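Local coordinates for Old Yellow Enzyme (Pichia, PDB 6AGZ), which probably catalyses the asymmetric reduction of the carbon-carbon double bond of enone compounds, using a bound flavin mononucleotide, at residues R56-F70 and V100-L114. Sequence-based numbering, arbitrary orientation.
Sequences RAENNGGLLITEATF and VHKKGSHISMQLWNL. With FMN (flavin mononucleotide), chain C.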
ATOM      1  N   ARG A  56       8.797  36.253   0.817  1.00 18.47           N
ATOM      2  CA  ARG A  56       7.834  35.167   0.736  1.00 17.19           C
ATOM      3  C   ARG A  56       7.059  34.967   2.029  1.00 16.93           C
ATOM      4  O   ARG A  56       6.034  34.276   2.021  1.00 17.64           O
ATOM      5  CB  ARG A  56       8.550  33.876   0.333  1.00 15.47           C
ATOM      6  CG  ARG A  56       8.992  33.920  -1.116  1.00 15.66           C
ATOM      7  CD  ARG A  56      10.157  33.007  -1.432  1.00 14.31           C
ATOM      8  NE  ARG A  56      10.495  33.104  -2.849  1.00 14.69           N
ATOM      9  CZ  ARG A  56      11.201  34.098  -3.381  1.00 15.47           C
ATOM     10  NH1 ARG A  56      11.651  35.081  -2.613  1.00 14.30           N
ATOM     11  NH2 ARG A  56      11.456  34.113  -4.683  1.00 15.48           N
ATOM     12  N   ALA A  57       7.519  35.553   3.132  1.00 16.97           N
ATOM     13  CA  ALA A  57       6.736  35.588   4.356  1.00 16.13           C
ATOM     14  C   ALA A  57       5.821  36.803   4.426  1.00 16.87           C
ATOM     15  O   ALA A  57       4.892  36.818   5.241  1.00 16.67           O
ATOM     16  CB  ALA A  57       7.665  35.560   5.574  1.00 15.95           C
ATOM     17  N   GLU A  58       6.053  37.806   3.582  1.00 17.74           N
ATOM     18  CA  GLU A  58       5.208  38.991   3.553  1.00 20.49           C
ATOM     19  C   GLU A  58       3.876  38.683   2.878  1.00 20.40           C
ATOM     20  O   GLU A  58       3.828  38.023   1.836  1.00 20.90           O
ATOM     21  CB  GLU A  58       5.922  40.124   2.813  1.00 21.80           C
ATOM     22  CG  GLU A  58       5.166  41.442   2.773  1.00 24.96           C
ATOM     23  CD  GLU A  58       5.812  42.448   1.837  1.00 28.10           C
ATOM     24  OE1 GLU A  58       6.326  42.028   0.778  1.00 28.30           O
ATOM     25  OE2 GLU A  58       5.812  43.655   2.161  1.00 29.58           O
ATOM     26  N   ASN A  59       2.791  39.167   3.487  1.00 20.32           N
ATOM     27  CA  ASN A  59       1.436  39.014   2.948  1.00 21.38           C
ATOM     28  C   ASN A  59       1.081  37.546   2.716  1.00 22.95           C
ATOM     29  O   ASN A  59       0.384  37.205   1.758  1.00 24.96           O
ATOM     30  CB  ASN A  59       1.260  39.815   1.654  1.00 20.85           C
ATOM     31  CG  ASN A  59       1.483  41.302   1.848  1.00 21.68           C
ATOM     32  OD1 ASN A  59       1.112  41.870   2.876  1.00 22.47           O
ATOM     33  ND2 ASN A  59       2.091  41.942   0.857  1.00 20.49           N
ATOM     34  N   ASN A  60       1.568  36.660   3.588  1.00 23.71           N
ATOM     35  CA  ASN A  60       1.351  35.231   3.392  1.00 24.52           C
ATOM     36  C   ASN A  60       0.542  34.593   4.514  1.00 25.92           C
ATOM     37  O   ASN A  60      -0.538  34.053   4.253  1.00 27.04           O
ATOM     38  CB  ASN A  60       2.708  34.528   3.242  1.00 22.84           C
ATOM     39  CG  ASN A  60       2.579  33.092   2.764  1.00 22.27           C
ATOM     40  OD1 ASN A  60       1.487  32.526   2.724  1.00 22.59           O
ATOM     41  ND2 ASN A  60       3.707  32.491   2.398  1.00 20.96           N
ATOM     42  N   GLY A  61       1.014  34.651   5.760  1.00 25.89           N
ATOM     43  CA  GLY A  61       0.370  33.936   6.843  1.00 26.15           C
ATOM     44  C   GLY A  61       0.549  32.433   6.832  1.00 24.45           C
ATOM     45  O   GLY A  61       0.214  31.781   7.829  1.00 24.50           O
ATOM     46  N   GLY A  62       1.063  31.856   5.747  1.00 23.56           N
ATOM     47  CA  GLY A  62       1.194  30.418   5.610  1.00 19.44           C
ATOM     48  C   GLY A  62       2.527  29.892   6.102  1.00 17.46           C
ATOM     49  O   GLY A  62       3.238  30.538   6.877  1.00 16.62           O
ATOM     50  N   LEU A  63       2.869  28.692   5.638  1.00 15.53           N
ATOM     51  CA  LEU A  63       4.077  27.998   6.062  1.00 15.68           C
ATOM     52  C   LEU A  63       5.134  28.054   4.967  1.00 15.51           C
ATOM     53  O   LEU A  63       4.836  27.803   3.793  1.00 14.86           O
ATOM     54  CB  LEU A  63       3.782  26.539   6.417  1.00 15.42           C
ATOM     55  CG  LEU A  63       4.997  25.708   6.845  1.00 15.03           C
ATOM     56  CD1 LEU A  63       5.545  26.193   8.178  1.00 13.81           C
ATOM     57  CD2 LEU A  63       4.658  24.224   6.905  1.00 14.91           C
ATOM     58  N   LEU A  64       6.359  28.386   5.355  1.00 14.10           N
ATOM     59  CA  LEU A  64       7.532  28.231   4.511  1.00 14.02           C
ATOM     60  C   LEU A  64       8.373  27.079   5.041  1.00 13.24           C
ATOM     61  O   LEU A  64       8.403  26.816   6.246  1.00 13.87           O
ATOM     62  CB  LEU A  64       8.373  29.512   4.475  1.00 14.66           C
ATOM     63  CG  LEU A  64       7.687  30.839   4.140  1.00 14.94           C
ATOM     64  CD1 LEU A  64       8.690  31.979   4.214  1.00 16.56           C
ATOM     65  CD2 LEU A  64       7.034  30.791   2.769  1.00 14.01           C
ATOM     66  N   ILE A  65       9.051  26.380   4.136  1.00 13.31           N
ATOM     67  CA  ILE A  65       9.985  25.326   4.508  1.00 15.12           C
ATOM     68  C   ILE A  65      11.341  25.672   3.917  1.00 16.81           C
ATOM     69  O   ILE A  65      11.449  25.949   2.717  1.00 17.39           O
ATOM     70  CB  ILE A  65       9.514  23.938   4.038  1.00 14.13           C
ATOM     71  CG1 ILE A  65       8.077  23.683   4.493  1.00 13.34           C
ATOM     72  CG2 ILE A  65      10.428  22.860   4.597  1.00 13.61           C
ATOM     73  CD1 ILE A  65       7.545  22.325   4.096  1.00 14.02           C
ATOM     74  N   THR A  66      12.370  25.663   4.759  1.00 15.67           N
ATOM     75  CA  THR A  66      13.695  26.056   4.317  1.00 15.08           C
ATOM     76  C   THR A  66      14.257  25.049   3.323  1.00 15.75           C
ATOM     77  O   THR A  66      13.844  23.887   3.264  1.00 15.39           O
ATOM     78  CB  THR A  66      14.659  26.170   5.497  1.00 16.37           C
ATOM     79  OG1 THR A  66      14.989  24.858   5.973  1.00 16.41           O
ATOM     80  CG2 THR A  66      14.033  26.964   6.618  1.00 18.07           C
ATOM     81  N   GLU A  67      15.216  25.523   2.533  1.00 15.08           N
ATOM     82  CA  GLU A  67      16.089  24.640   1.778  1.00 14.26           C
ATOM     83  C   GLU A  67      16.645  23.553   2.687  1.00 12.91           C
ATOM     84  O   GLU A  67      16.868  23.769   3.883  1.00 11.88           O
ATOM     85  CB  GLU A  67      17.230  25.453   1.173  1.00 15.83           C
ATOM     86  CG  GLU A  67      17.944  26.294   2.222  1.00 16.06           C
ATOM     87  CD  GLU A  67      18.604  27.528   1.649  1.00 18.07           C
ATOM     88  OE1 GLU A  67      19.771  27.431   1.216  1.00 18.40           O
ATOM     89  OE2 GLU A  67      17.951  28.593   1.633  1.00 18.84           O
ATOM     90  N   ALA A  68      16.851  22.369   2.118  1.00 13.63           N
ATOM     91  CA  ALA A  68      17.386  21.253   2.885  1.00 12.97           C
ATOM     92  C   ALA A  68      18.714  21.636   3.528  1.00 13.37           C
ATOM     93  O   ALA A  68      19.649  22.064   2.846  1.00 12.53           O
ATOM     94  CB  ALA A  68      17.555  20.035   1.982  1.00 10.84           C
ATOM     95  N   THR A  69      18.789  21.482   4.847  1.00 12.59           N
ATOM     96  CA  THR A  69      19.878  22.021   5.650  1.00 13.71           C
ATOM     97  C   THR A  69      20.635  20.888   6.324  1.00 14.73           C
ATOM     98  O   THR A  69      20.026  20.025   6.967  1.00 15.06           O
ATOM     99  CB  THR A  69      19.337  22.998   6.700  1.00 15.21           C
ATOM    100  OG1 THR A  69      18.759  24.136   6.046  1.00 13.92           O
ATOM    101  CG2 THR A  69      20.442  23.461   7.630  1.00 16.00           C
ATOM    102  N   PHE A  70      21.960  20.895   6.177  1.00 13.90           N
ATOM    103  CA  PHE A  70      22.795  19.883   6.812  1.00 13.41           C
ATOM    104  C   PHE A  70      22.703  19.991   8.329  1.00 14.07           C
ATOM    105  O   PHE A  70      22.837  21.079   8.896  1.00 14.29           O
ATOM    106  CB  PHE A  70      24.250  20.042   6.365  1.00 14.24           C
ATOM    107  CG  PHE A  70      24.442  19.995   4.875  1.00 13.73           C
ATOM    108  CD1 PHE A  70      23.756  19.075   4.100  1.00 13.24           C
ATOM    109  CD2 PHE A  70      25.313  20.874   4.249  1.00 13.28           C
ATOM    110  CE1 PHE A  70      23.934  19.033   2.729  1.00 12.19           C
ATOM    111  CE2 PHE A  70      25.493  20.839   2.879  1.00 12.08           C
ATOM    112  CZ  PHE A  70      24.804  19.917   2.117  1.00 11.76           C
ATOM    113  N   VAL A 100      10.898  36.097   9.367  1.00 18.58           N
ATOM    114  CA  VAL A 100       9.732  35.405   8.819  1.00 18.33           C
ATOM    115  C   VAL A 100       8.532  35.556   9.750  1.00 19.28           C
ATOM    116  O   VAL A 100       7.404  35.790   9.300  1.00 18.75           O
ATOM    117  CB  VAL A 100      10.063  33.923   8.553  1.00 17.52           C
ATOM    118  CG1 VAL A 100       8.791  33.122   8.318  1.00 16.95           C
ATOM    119  CG2 VAL A 100      10.998  33.798   7.358  1.00 15.38           C
ATOM    120  N   HIS A 101       8.758  35.433  11.060  1.00 18.36           N
ATOM    121  CA  HIS A 101       7.661  35.566  12.015  1.00 19.58           C
ATOM    122  C   HIS A 101       7.193  37.011  12.129  1.00 18.97           C
ATOM    123  O   HIS A 101       5.996  37.268  12.306  1.00 18.34           O
ATOM    124  CB  HIS A 101       8.084  35.029  13.381  1.00 21.85           C
ATOM    125  CG  HIS A 101       8.143  33.536  13.451  1.00 22.33           C
ATOM    126  ND1 HIS A 101       8.950  32.863  14.343  1.00 22.73           N
ATOM    127  CD2 HIS A 101       7.489  32.583  12.744  1.00 22.12           C
ATOM    128  CE1 HIS A 101       8.793  31.562  14.181  1.00 22.49           C
ATOM    129  NE2 HIS A 101       7.912  31.365  13.217  1.00 22.00           N
ATOM    130  N   LYS A 102       8.123  37.967  12.047  1.00 18.77           N
ATOM    131  CA  LYS A 102       7.732  39.373  12.030  1.00 19.83           C
ATOM    132  C   LYS A 102       6.823  39.667  10.844  1.00 20.55           C
ATOM    133  O   LYS A 102       5.878  40.455  10.950  1.00 20.14           O
ATOM    134  CB  LYS A 102       8.979  40.259  11.992  1.00 21.46           C
ATOM    135  CG  LYS A 102       8.707  41.753  12.080  1.00 24.21           C
ATOM    136  CD  LYS A 102       9.997  42.544  11.919  1.00 26.80           C
ATOM    137  CE  LYS A 102       9.733  44.039  11.888  1.00 29.06           C
ATOM    138  NZ  LYS A 102      10.953  44.811  11.517  1.00 30.69           N
ATOM    139  N   LYS A 103       7.083  39.017   9.711  1.00 19.91           N
ATOM    140  CA  LYS A 103       6.244  39.153   8.531  1.00 21.14           C
ATOM    141  C   LYS A 103       4.847  38.577   8.727  1.00 20.26           C
ATOM    142  O   LYS A 103       3.955  38.883   7.929  1.00 20.84           O
ATOM    143  CB  LYS A 103       6.921  38.482   7.344  1.00 21.98           C
ATOM    144  CG  LYS A 103       7.886  39.364   6.588  1.00 23.24           C
ATOM    145  CD  LYS A 103       7.235  40.669   6.175  1.00 25.31           C
ATOM    146  CE  LYS A 103       8.277  41.711   5.831  1.00 27.27           C
ATOM    147  NZ  LYS A 103       9.318  41.150   4.927  1.00 29.46           N
ATOM    148  N   GLY A 104       4.634  37.758   9.752  1.00 17.91           N
ATOM    149  CA  GLY A 104       3.352  37.123   9.978  1.00 17.98           C
ATOM    150  C   GLY A 104       3.207  35.733   9.403  1.00 17.88           C
ATOM    151  O   GLY A 104       2.086  35.218   9.358  1.00 17.61           O
ATOM    152  N   SER A 105       4.296  35.114   8.960  1.00 17.56           N
ATOM    153  CA  SER A 105       4.281  33.757   8.439  1.00 16.53           C
ATOM    154  C   SER A 105       4.960  32.813   9.425  1.00 16.38           C
ATOM    155  O   SER A 105       5.391  33.207  10.513  1.00 16.52           O
ATOM    156  CB  SER A 105       4.951  33.696   7.066  1.00 17.18           C
ATOM    157  OG  SER A 105       4.223  34.450   6.112  1.00 18.46           O
ATOM    158  N   HIS A 106       5.053  31.547   9.027  1.00 16.35           N
ATOM    159  CA  HIS A 106       5.642  30.500   9.844  1.00 16.84           C
ATOM    160  C   HIS A 106       6.592  29.686   8.978  1.00 16.86           C
ATOM    161  O   HIS A 106       6.459  29.642   7.752  1.00 16.66           O
ATOM    162  CB  HIS A 106       4.557  29.608  10.457  1.00 19.00           C
ATOM    163  CG  HIS A 106       3.372  30.372  10.962  1.00 22.41           C
ATOM    164  ND1 HIS A 106       3.217  30.720  12.286  1.00 23.26           N
ATOM    165  CD2 HIS A 106       2.289  30.865  10.315  1.00 23.16           C
ATOM    166  CE1 HIS A 106       2.087  31.389  12.435  1.00 24.07           C
ATOM    167  NE2 HIS A 106       1.505  31.491  11.254  1.00 24.47           N
ATOM    168  N   ILE A 107       7.562  29.039   9.619  1.00 16.89           N
ATOM    169  CA  ILE A 107       8.656  28.410   8.889  1.00 16.71           C
ATOM    170  C   ILE A 107       9.058  27.103   9.562  1.00 16.29           C
ATOM    171  O   ILE A 107       9.109  27.005  10.793  1.00 16.38           O
ATOM    172  CB  ILE A 107       9.860  29.369   8.757  1.00 16.58           C
ATOM    173  CG1 ILE A 107      10.934  28.769   7.850  1.00 16.48           C
ATOM    174  CG2 ILE A 107      10.425  29.734  10.126  1.00 16.47           C
ATOM    175  CD1 ILE A 107      11.975  29.773   7.408  1.00 18.14           C
ATOM    176  N   SER A 108       9.324  26.093   8.737  1.00 16.25           N
ATOM    177  CA  SER A 108       9.885  24.820   9.160  1.00 14.63           C
ATOM    178  C   SER A 108      11.224  24.619   8.465  1.00 14.86           C
ATOM    179  O   SER A 108      11.412  25.041   7.321  1.00 14.16           O
ATOM    180  CB  SER A 108       8.941  23.656   8.822  1.00 16.03           C
ATOM    181  OG  SER A 108       9.593  22.405   8.957  1.00 17.14           O
ATOM    182  N   MET A 109      12.163  23.985   9.159  1.00 14.44           N
ATOM    183  CA  MET A 109      13.470  23.679   8.592  1.00 14.17           C
ATOM    184  C   MET A 109      13.540  22.200   8.240  1.00 14.95           C
ATOM    185  O   MET A 109      13.291  21.343   9.095  1.00 16.41           O
ATOM    186  CB  MET A 109      14.602  24.045   9.551  1.00 14.56           C
ATOM    187  CG  MET A 109      15.929  23.399   9.161  1.00 15.45           C
ATOM    188  SD  MET A 109      17.374  24.001  10.054  1.00 16.18           S
ATOM    189  CE  MET A 109      17.690  25.543   9.204  1.00 15.12           C
ATOM    190  N   GLN A 110      13.880  21.905   6.989  1.00 15.50           N
ATOM    191  CA  GLN A 110      14.125  20.535   6.564  1.00 16.29           C
ATOM    192  C   GLN A 110      15.586  20.187   6.817  1.00 16.12           C
ATOM    193  O   GLN A 110      16.484  20.955   6.459  1.00 15.02           O
ATOM    194  CB  GLN A 110      13.783  20.346   5.085  1.00 15.27           C
ATOM    195  CG  GLN A 110      13.798  18.890   4.647  1.00 15.06           C
ATOM    196  CD  GLN A 110      13.780  18.727   3.140  1.00 16.11           C
ATOM    197  OE1 GLN A 110      14.556  19.361   2.428  1.00 14.15           O
ATOM    198  NE2 GLN A 110      12.892  17.872   2.646  1.00 16.38           N
ATOM    199  N   LEU A 111      15.819  19.035   7.440  1.00 15.88           N
ATOM    200  CA  LEU A 111      17.165  18.573   7.754  1.00 14.85           C
ATOM    201  C   LEU A 111      17.650  17.616   6.672  1.00 15.58           C
ATOM    202  O   LEU A 111      16.955  16.653   6.331  1.00 14.13           O
ATOM    203  CB  LEU A 111      17.208  17.888   9.120  1.00 15.50           C
ATOM    204  CG  LEU A 111      16.995  18.788  10.337  1.00 13.29           C
ATOM    205  CD1 LEU A 111      17.203  17.997  11.624  1.00 13.94           C
ATOM    206  CD2 LEU A 111      17.912  20.001  10.288  1.00 11.01           C
ATOM    207  N   TRP A 112      18.846  17.875   6.153  1.00 16.87           N
ATOM    208  CA  TRP A 112      19.401  17.139   5.027  1.00 16.27           C
ATOM    209  C   TRP A 112      20.509  16.206   5.496  1.00 16.21           C
ATOM    210  O   TRP A 112      21.266  16.534   6.415  1.00 16.17           O
ATOM    211  CB  TRP A 112      19.957  18.106   3.977  1.00 15.16           C
ATOM    212  CG  TRP A 112      19.815  17.644   2.555  1.00 14.09           C
ATOM    213  CD1 TRP A 112      19.215  16.500   2.115  1.00 12.53           C
ATOM    214  CD2 TRP A 112      20.277  18.330   1.387  1.00 14.03           C
ATOM    215  NE1 TRP A 112      19.276  16.433   0.742  1.00 12.62           N
ATOM    216  CE2 TRP A 112      19.920  17.547   0.272  1.00 13.58           C
ATOM    217  CE3 TRP A 112      20.949  19.539   1.176  1.00 14.24           C
ATOM    218  CZ2 TRP A 112      20.223  17.927  -1.033  1.00 14.27           C
ATOM    219  CZ3 TRP A 112      21.247  19.913  -0.120  1.00 15.52           C
ATOM    220  CH2 TRP A 112      20.885  19.111  -1.207  1.00 15.59           C
ATOM    221  N   ASN A 113      20.596  15.041   4.858  1.00 15.51           N
ATOM    222  CA  ASN A 113      21.722  14.131   5.048  1.00 14.85           C
ATOM    223  C   ASN A 113      21.971  13.444   3.716  1.00 13.75           C
ATOM    224  O   ASN A 113      21.104  12.717   3.223  1.00 14.14           O
ATOM    225  CB  ASN A 113      21.445  13.106   6.150  1.00 15.98           C
ATOM    226  CG  ASN A 113      22.703  12.394   6.614  1.00 17.68           C
ATOM    227  OD1 ASN A 113      23.645  12.202   5.843  1.00 18.44           O
ATOM    228  ND2 ASN A 113      22.728  12.003   7.881  1.00 17.81           N
ATOM    229  N   LEU A 114      23.152  13.675   3.139  1.00 13.73           N
ATOM    230  CA  LEU A 114      23.382  13.317   1.744  1.00 13.36           C
ATOM    231  C   LEU A 114      23.667  11.831   1.562  1.00 14.87           C
ATOM    232  O   LEU A 114      23.128  11.205   0.643  1.00 13.27           O
ATOM    233  CB  LEU A 114      24.531  14.152   1.178  1.00 13.81           C
ATOM    234  CG  LEU A 114      24.271  15.659   1.133  1.00 14.53           C
ATOM    235  CD1 LEU A 114      25.388  16.386   0.405  1.00 14.75           C
ATOM    236  CD2 LEU A 114      22.931  15.943   0.479  1.00 12.07           C
TER
HETATM  237  N1  FMN C 501      12.834  18.927  -2.192  1.00 14.92           N
HETATM  238  C2  FMN C 501      13.323  18.608  -0.939  1.00 15.35           C
HETATM  239  O2  FMN C 501      12.716  17.809  -0.227  1.00 14.37           O
HETATM  240  N3  FMN C 501      14.491  19.182  -0.482  1.00 15.65           N
HETATM  241  C4  FMN C 501      15.174  20.077  -1.278  1.00 17.33           C
HETATM  242  O4  FMN C 501      16.216  20.593  -0.878  1.00 20.38           O
HETATM  243  C4A FMN C 501      14.684  20.398  -2.537  1.00 16.41           C
HETATM  244  N5  FMN C 501      15.368  21.291  -3.329  1.00 17.72           N
HETATM  245  C5A FMN C 501      14.886  21.617  -4.578  1.00 18.81           C
HETATM  246  C6  FMN C 501      15.584  22.520  -5.370  1.00 20.06           C
HETATM  247  C7  FMN C 501      15.107  22.854  -6.631  1.00 21.96           C
HETATM  248  C7M FMN C 501      15.859  23.830  -7.483  1.00 22.69           C
HETATM  249  C8  FMN C 501      13.932  22.283  -7.102  1.00 21.07           C
HETATM  250  C8M FMN C 501      13.415  22.642  -8.463  1.00 22.50           C
HETATM  251  C9  FMN C 501      13.237  21.379  -6.310  1.00 19.48           C
HETATM  252  C9A FMN C 501      13.710  21.043  -5.044  1.00 17.80           C
HETATM  253  N10 FMN C 501      13.021  20.142  -4.251  1.00 16.58           N
HETATM  254  C10 FMN C 501      13.509  19.820  -2.998  1.00 15.61           C
HETATM  255  C1' FMN C 501      11.742  19.527  -4.744  1.00 16.76           C
HETATM  256  C2' FMN C 501      10.606  20.503  -4.425  1.00 17.21           C
HETATM  257  O2' FMN C 501      10.518  20.671  -3.027  1.00 17.43           O
HETATM  258  C3' FMN C 501       9.254  20.061  -4.983  1.00 17.00           C
HETATM  259  O3' FMN C 501       8.854  18.852  -4.378  1.00 16.74           O
HETATM  260  C4' FMN C 501       9.313  19.896  -6.498  1.00 17.18           C
HETATM  261  O4' FMN C 501       9.943  21.019  -7.073  1.00 15.28           O
HETATM  262  C5' FMN C 501       7.924  19.753  -7.107  1.00 17.70           C
HETATM  263  O5' FMN C 501       7.125  20.851  -6.722  1.00 19.55           O
HETATM  264  P   FMN C 501       6.718  21.971  -7.803  1.00 18.30           P
HETATM  265  O1P FMN C 501       6.102  21.295  -9.005  1.00 21.30           O
HETATM  266  O2P FMN C 501       5.719  22.928  -7.199  1.00 19.09           O
HETATM  267  O3P FMN C 501       7.956  22.730  -8.215  1.00 16.81           O
HETATM  268  O   HOH W   1       2.979  40.632   5.962  1.00 22.02           O
HETATM  269  O   HOH W   2      -0.528  33.085  10.626  1.00 23.80           O
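With CG anti to the backbone N (chi1 -170°) and the chain extended beyond it, Gln110 passes Ala68, whose CB lies 3.1 Å from Gln110 OE1, and presents its amide to the flavin. Two bonds fix the amide's rotation: Gln110 OE1 accepts from FMN N3, and Gln110 NE2 donates almost straight to FMN O2 (N-H...O 169°). Ala68 CB also sits over one face of the Trp112 indole, 3.5 Å from the five-membered-ring centroid, while Leu114 CD2 covers the opposite face. Next to it the Phe70 ring runs nearly parallel to the indole's six-membered ring, but centroids 5.4 Å apart leave little overlap.

Strands 63-70 and 106-112 are adjacent parallel strands of the TIM barrel, joined through helix 87-102 as a beta-alpha-beta unit. Leu64 N bonds to His106 O (2.7 Å) and Ser108 N to Leu64 O; the pairing then slips by one residue between Ile65 and Thr69. Across this break, Thr66 OG1 and Thr69 OG1 grip Glu67 O from opposite faces of its carbonyl plane, and Thr69 N reaches Gln110 O (2.9 Å). At the strands' N-terminal end, Ser105 OG donates to Ala57 O (2.6 Å) and weakly accepts from Gly61 N, tying the two helix-to-strand turns together.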